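Local atomic coordinates of lambda phage protein with carbohydrate-binding module (Shewanella oneidensis, PDB entry 2A5Z), a protein that is of unknown function but binds magnesium and has a jelly-roll fold with a carbohydrate-binding module, which suggests a role in recognising sugars. Residues S95-N100 with A237-S242; S128-A133 with I155-A160; L145-R150 with K231-T236. All coordinates share one frame; numbering follows the deposited sequence.

Interaction 1 of 3, residues S95-N100 with A237-S242; sequences SSTTAN and ATAGIS
The hydroxyl of Ser-95 is gripped from two directions by the loop 237-242. It donates to the carbonyl of Thr-238, with OG 2.7 Å from Thr-238 O, lying in the carbonyl plane on a lone pair, and it accepts from the backbone of Ile-241, whose N is 2.9 Å from Ser-95 OG. The second bond is bent, 143° at the hydrogen. With chi1 at 70°, OG sits between the backbone N and the carbonyl carbon of its own residue, and from there it reaches into the backbone between Thr-238 and Ile-241. The backbone of Ser-95 adds a nearly straight bond from its N to Ile-241 O (2.8 Å) and takes a weak one from Gly-240 N to its O. Gly-240 runs at phi 92°, psi -2°, a backbone shape that suits glycine. Further along, Thr-97 CA makes a CA-H...O contact with Ala-237 O at 3.5 Å, and the methyls Ala-99 CB and Ala-237 CB lie 4.2 Å apart. Ser-96 uses its hydroxyl within its own loop, taking the N-H of Thr-98 in an ST turn, and also bonds to Gly-74 O. The two loops meet at the surface. One joins strand 90-94 to strand 102-107, the other strand 230-234 to strand 245-254, and beneath them Ser-95 and Ile-241 both rest on Cys-234 of strand 230-234.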
# COMPACT_ATOMS: atom_id res chain seq x y z
N SER C 95 6.15 9.78 24.05
CA SER C 95 4.91 10.28 24.62
C SER C 95 4.67 11.76 24.31
O SER C 95 5.59 12.50 23.95
CB SER C 95 4.90 10.07 26.14
OG SER C 95 5.84 10.93 26.78
N SER C 96 3.41 12.18 24.46
CA SER C 96 3.02 13.57 24.27
C SER C 96 2.42 14.12 25.56
O SER C 96 2.53 13.50 26.63
CB SER C 96 1.99 13.67 23.14
OG SER C 96 0.81 12.97 23.50
N THR C 97 1.78 15.28 25.46
CA THR C 97 1.14 15.91 26.61
C THR C 97 -0.31 15.45 26.78
O THR C 97 -1.06 16.02 27.56
CB THR C 97 1.19 17.45 26.50
OG1 THR C 97 0.57 17.86 25.27
CG2 THR C 97 2.63 17.94 26.52
N THR C 98 -0.70 14.42 26.03
CA THR C 98 -2.02 13.80 26.15
C THR C 98 -1.88 12.42 26.78
O THR C 98 -1.11 11.59 26.28
CB THR C 98 -2.74 13.67 24.78
OG1 THR C 98 -2.78 14.95 24.13
CG2 THR C 98 -4.16 13.12 24.93
N ALA C 99 -2.62 12.18 27.86
CA ALA C 99 -2.62 10.89 28.53
C ALA C 99 -3.23 9.82 27.64
O ALA C 99 -4.19 10.08 26.90
CB ALA C 99 -3.38 10.97 29.86
N ASN C 100 -2.66 8.62 27.70
CA ASN C 100 -3.11 7.46 26.91
C ASN C 100 -2.78 7.49 25.42
O ASN C 100 -3.20 6.61 24.66
CB ASN C 100 -4.60 7.15 27.15
CG ASN C 100 -4.88 6.72 28.58
OD1 ASN C 100 -4.00 6.22 29.29
ND2 ASN C 100 -6.12 6.89 29.01
N ALA C 237 0.16 12.27 31.13
CA ALA C 237 0.13 13.41 30.24
C ALA C 237 1.47 14.16 30.21
O ALA C 237 1.50 15.37 30.02
CB ALA C 237 -1.01 14.36 30.64
N THR C 238 2.58 13.44 30.39
CA THR C 238 3.88 14.09 30.28
C THR C 238 4.64 13.65 29.02
O THR C 238 4.76 12.45 28.74
CB THR C 238 4.76 14.00 31.59
OG1 THR C 238 5.83 13.06 31.42
CG2 THR C 238 3.93 13.65 32.82
N ALA C 239 5.09 14.63 28.25
CA ALA C 239 5.77 14.38 26.97
C ALA C 239 7.24 14.03 27.18
O ALA C 239 7.80 14.31 28.24
CB ALA C 239 5.65 15.58 26.06
N GLY C 240 7.86 13.41 26.17
CA GLY C 240 9.29 13.13 26.20
C GLY C 240 9.67 11.77 26.77
O GLY C 240 10.85 11.42 26.81
N ILE C 241 8.67 11.01 27.23
CA ILE C 241 8.91 9.66 27.71
C ILE C 241 9.00 8.72 26.51
O ILE C 241 8.05 8.64 25.72
CB ILE C 241 7.80 9.16 28.67
CG1 ILE C 241 7.66 10.09 29.87
CG2 ILE C 241 8.06 7.71 29.10
CD1 ILE C 241 6.48 9.74 30.78
N SER C 242 10.13 8.03 26.38
CA SER C 242 10.29 7.03 25.32
C SER C 242 9.40 5.82 25.58
O SER C 242 9.28 5.37 26.73
CB SER C 242 11.75 6.58 25.20
OG SER C 242 12.58 7.61 24.68

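Interaction 2 of 3, residues S128-A133 with I155-A160; sequences SAFNPA and IENGNA
Gly-158 presses its CA onto the ring of Phe-130, and this CH-pi contact is the main apolar part of the meeting between 128-133 and 155-160. The CA stands 3.5 Å from the centroid of the Phe-130 ring and only 8° off the ring normal, over the middle of one face. Phe-130 CG lies anti to its own carbonyl carbon (chi1 -67°), which swings the ring over the turn. With no side chain in the way, the backbone at Gly-158 can sit flush against the ring. Thr-181 also touches the Phe-130 side chain.

Polar groups meet without a hydrogen bond across the two segments. Asn-157 OD1 comes within 3.1 Å of Asn-131 N, but the angle is poor, and that N has a weak bond to Gln-134 OE1 instead. The same OD1 lies 3.2 Å from Phe-130 CB. In return, Asn-131 O receives a CA-H contact from Asn-157 CA at 3.5 Å.

Van der Waals contact completes the set, with the amide of Asn-157 and the ring of Pro-132 side by side and pointing the same way; Asn-157 ND2 is 3.9 Å from Pro-132 CD. Asn-131 turns its own OD1 forward along the chain to take the N-H of Ala-133, with OD1 2.9 Å from Ala-133 N, closing an Asx turn.

The loop 128-133 thus lies against a type II' beta turn, Glu-156 to Asn-159, at the tip of the beta hairpin formed by strands 153-156 and 159-166.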
# COMPACT_ATOMS: atom_id res chain seq x y z
N SER C 128 15.47 3.66 26.30
CA SER C 128 16.73 3.84 27.03
C SER C 128 16.55 4.08 28.54
O SER C 128 17.52 4.00 29.32
CB SER C 128 17.57 4.94 26.39
OG SER C 128 16.90 6.18 26.48
N ALA C 129 15.32 4.41 28.94
CA ALA C 129 14.93 4.48 30.35
C ALA C 129 13.53 3.91 30.48
O ALA C 129 12.64 4.26 29.70
CB ALA C 129 14.96 5.93 30.86
N PHE C 130 13.34 3.02 31.45
CA PHE C 130 11.99 2.59 31.82
C PHE C 130 11.28 3.69 32.62
O PHE C 130 11.91 4.54 33.23
CB PHE C 130 12.02 1.27 32.60
CG PHE C 130 12.48 0.08 31.78
CD1 PHE C 130 11.84 -0.25 30.58
CD2 PHE C 130 13.54 -0.70 32.21
CE1 PHE C 130 12.27 -1.34 29.82
CE2 PHE C 130 13.98 -1.80 31.46
CZ PHE C 130 13.35 -2.11 30.27
N ASN C 131 9.95 3.66 32.59
CA ASN C 131 9.13 4.64 33.28
C ASN C 131 7.82 3.94 33.63
O ASN C 131 7.32 3.16 32.81
CB ASN C 131 8.90 5.85 32.36
CG ASN C 131 8.22 7.02 33.05
OD1 ASN C 131 7.03 6.95 33.39
ND2 ASN C 131 8.96 8.11 33.24
N PRO C 132 7.30 4.14 34.85
CA PRO C 132 6.03 3.53 35.25
C PRO C 132 4.84 3.88 34.33
O PRO C 132 3.84 3.18 34.36
CB PRO C 132 5.80 4.05 36.68
CG PRO C 132 6.75 5.17 36.87
CD PRO C 132 7.90 4.92 35.96
N ALA C 133 4.99 4.92 33.52
CA ALA C 133 3.94 5.34 32.59
C ALA C 133 3.89 4.50 31.30
O ALA C 133 2.91 4.59 30.53
CB ALA C 133 4.11 6.81 32.24
N ILE C 155 3.89 -5.37 28.89
CA ILE C 155 5.10 -4.79 29.46
C ILE C 155 4.72 -3.50 30.17
O ILE C 155 4.32 -2.53 29.53
CB ILE C 155 6.18 -4.53 28.37
CG1 ILE C 155 6.56 -5.85 27.66
CG2 ILE C 155 7.40 -3.81 28.98
CD1 ILE C 155 7.38 -5.69 26.39
N GLU C 156 4.80 -3.51 31.50
CA GLU C 156 4.61 -2.31 32.31
C GLU C 156 5.94 -1.92 32.94
O GLU C 156 6.53 -2.71 33.69
CB GLU C 156 3.56 -2.53 33.39
CG GLU C 156 2.20 -2.91 32.84
CD GLU C 156 1.15 -3.11 33.92
OE1 GLU C 156 1.49 -3.58 35.03
OE2 GLU C 156 -0.03 -2.80 33.65
N ASN C 157 6.40 -0.71 32.66
CA ASN C 157 7.69 -0.27 33.14
C ASN C 157 8.75 -1.26 32.61
O ASN C 157 8.76 -1.57 31.42
CB ASN C 157 7.64 -0.19 34.68
CG ASN C 157 8.62 0.81 35.26
OD1 ASN C 157 9.51 1.31 34.57
ND2 ASN C 157 8.45 1.10 36.55
N GLY C 158 9.61 -1.79 33.47
CA GLY C 158 10.65 -2.71 33.01
C GLY C 158 10.29 -4.18 33.11
O GLY C 158 11.17 -5.04 32.99
N ASN C 159 9.01 -4.47 33.35
CA ASN C 159 8.55 -5.83 33.61
C ASN C 159 7.65 -6.39 32.51
O ASN C 159 6.65 -5.77 32.16
CB ASN C 159 7.80 -5.90 34.95
CG ASN C 159 8.70 -5.60 36.13
OD1 ASN C 159 9.81 -6.12 36.22
ND2 ASN C 159 8.22 -4.77 37.05
N ALA C 160 8.02 -7.55 31.97
CA ALA C 160 7.19 -8.27 31.00
C ALA C 160 6.50 -9.45 31.68
O ALA C 160 7.07 -10.10 32.55
CB ALA C 160 8.04 -8.76 29.83

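Interaction 3 of 3, residues L145-R150 with K231-T236; sequences LGISDR and KTQCKT
Ile-147 sets its CD1 methyl against both Gln-233 and Lys-235, in a contact that places the loop 145-150 over strand 230-234 in an antiparallel sheet of the jelly-roll. Against Gln-233 the isoleucine runs at a slant, with Ile-147 CD1 3.6 Å from Gln-233 OE1. Against Lys-235 it stands at about a right angle, and its CD1 meets Lys-235 CG at 3.5 Å. Ile-147 carries CG1 anti to the backbone N (chi1 -167°), which brings CD1 toward the strand. Lys-231 and Gln-233, two residues apart on the strand, both rise toward the loop as extended chains and end near the same carbonyl. Gln-233 NE2 gives Gly-146 O a weak bond, 3.4 Å long though fairly straight at 163°, while its stronger partner is Asn-100 O. Lys-231 NZ is hydrogen-bonded to Gly-144 O and Ser-142 O, with Gly-146 O 2.8 Å away, so backbone carbonyls from the end of strand 140-142 and the loop after it gather round its ammonium group. Those carbonyl dipoles would be expected to favour the charged form of this buried lysine. The loop is also braced internally: Arg-150, packed on Leu-135 and Val-137, reaches back to the carbonyl of Ile-147. Its NH2 lies 2.6 Å from Ile-147 O, which sits in the guanidinium plane, while the donor stands 49° out of the carbonyl plane.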
# COMPACT_ATOMS: atom_id res chain seq x y z
N LEU C 145 -7.07 5.36 22.46
CA LEU C 145 -6.80 5.89 23.80
C LEU C 145 -7.29 4.96 24.89
O LEU C 145 -7.02 5.19 26.07
CB LEU C 145 -7.40 7.30 23.98
CG LEU C 145 -6.90 8.44 23.09
CD1 LEU C 145 -7.77 9.68 23.28
CD2 LEU C 145 -5.43 8.77 23.32
N GLY C 146 -7.99 3.89 24.50
CA GLY C 146 -8.52 2.88 25.42
C GLY C 146 -7.42 2.12 26.13
O GLY C 146 -6.33 1.92 25.59
N ILE C 147 -7.72 1.68 27.35
CA ILE C 147 -6.72 1.06 28.22
C ILE C 147 -7.33 -0.05 29.12
O ILE C 147 -6.66 -0.59 30.02
CB ILE C 147 -6.00 2.16 29.05
CG1 ILE C 147 -4.74 1.62 29.73
CG2 ILE C 147 -6.97 2.83 30.03
CD1 ILE C 147 -3.71 2.71 30.03
N SER C 148 -8.58 -0.40 28.83
CA SER C 148 -9.38 -1.26 29.70
C SER C 148 -9.25 -2.76 29.41
O SER C 148 -9.55 -3.58 30.28
CB SER C 148 -10.84 -0.86 29.59
OG SER C 148 -11.26 -1.01 28.25
N ASP C 149 -8.82 -3.11 28.20
CA ASP C 149 -8.77 -4.51 27.78
C ASP C 149 -7.49 -4.85 27.00
O ASP C 149 -7.08 -4.12 26.11
CB ASP C 149 -9.98 -4.86 26.91
CG ASP C 149 -11.29 -4.70 27.65
OD1 ASP C 149 -11.67 -5.63 28.39
OD2 ASP C 149 -11.96 -3.65 27.48
N ARG C 150 -6.89 -5.98 27.36
CA ARG C 150 -5.71 -6.49 26.66
C ARG C 150 -5.42 -7.94 27.06
O ARG C 150 -5.83 -8.40 28.13
CB ARG C 150 -4.48 -5.60 26.92
CG ARG C 150 -4.16 -5.42 28.39
CD ARG C 150 -3.15 -4.31 28.61
NE ARG C 150 -3.10 -3.92 30.02
CZ ARG C 150 -3.92 -3.04 30.58
NH1 ARG C 150 -3.80 -2.75 31.87
NH2 ARG C 150 -4.85 -2.44 29.86
N LYS C 231 0.98 -2.66 20.50
CA LYS C 231 0.54 -1.35 20.94
C LYS C 231 1.43 -0.86 22.06
O LYS C 231 1.65 -1.57 23.04
CB LYS C 231 -0.92 -1.38 21.40
CG LYS C 231 -1.51 -0.01 21.70
CD LYS C 231 -2.93 -0.11 22.24
CE LYS C 231 -3.48 1.26 22.55
NZ LYS C 231 -4.70 1.22 23.40
N THR C 232 1.95 0.36 21.93
CA THR C 232 2.72 0.97 23.01
C THR C 232 2.08 2.30 23.36
O THR C 232 1.58 3.01 22.48
CB THR C 232 4.23 1.09 22.65
OG1 THR C 232 5.00 1.28 23.85
CG2 THR C 232 4.50 2.23 21.66
N GLN C 233 2.08 2.62 24.64
CA GLN C 233 1.21 3.66 25.19
C GLN C 233 1.83 4.35 26.40
O GLN C 233 2.57 3.73 27.17
CB GLN C 233 -0.11 3.03 25.63
CG GLN C 233 -1.23 4.02 25.96
CD GLN C 233 -2.56 3.33 26.09
OE1 GLN C 233 -2.65 2.23 26.62
NE2 GLN C 233 -3.61 3.97 25.58
N CYS C 234 1.51 5.63 26.56
CA CYS C 234 1.89 6.37 27.76
C CYS C 234 0.65 6.67 28.58
O CYS C 234 -0.31 7.24 28.07
CB CYS C 234 2.62 7.67 27.40
SG CYS C 234 3.25 8.54 28.86
N LYS C 235 0.67 6.26 29.85
CA LYS C 235 -0.49 6.39 30.73
C LYS C 235 -0.65 7.79 31.33
O LYS C 235 -1.70 8.10 31.89
CB LYS C 235 -0.42 5.37 31.87
CG LYS C 235 -0.70 3.94 31.44
CD LYS C 235 -0.81 3.02 32.65
CE LYS C 235 0.56 2.71 33.22
NZ LYS C 235 0.45 1.90 34.47
N THR C 236 0.39 8.61 31.22
CA THR C 236 0.37 9.96 31.79
C THR C 236 0.41 11.04 30.71
O THR C 236 0.67 10.76 29.52
CB THR C 236 1.53 10.19 32.79
OG1 THR C 236 2.78 10.25 32.08
CG2 THR C 236 1.58 9.10 33.85

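The three contacts cluster on one side of the chain's centre, their own centres 12 to 14 Å apart, and all belong to the SO2946-like C-terminal domain. Interaction 1 spans the others along the chain: its first segment precedes all of theirs and its second follows them, while interactions 2 and 3 alternate. Strand 230-234 and the loop after it tie them together. Ser-95 CB of interaction 1 lies 3.5 Å from Cys-234 SG of interaction 3, Ala-133 O of interaction 2 lies 2.9 Å from Lys-235 N, and Ile-241 packs on Asn-131 and Ala-133. Loops and strand ends from distant parts of the sequence are thereby joined around one sheet, away from the magnesium sites.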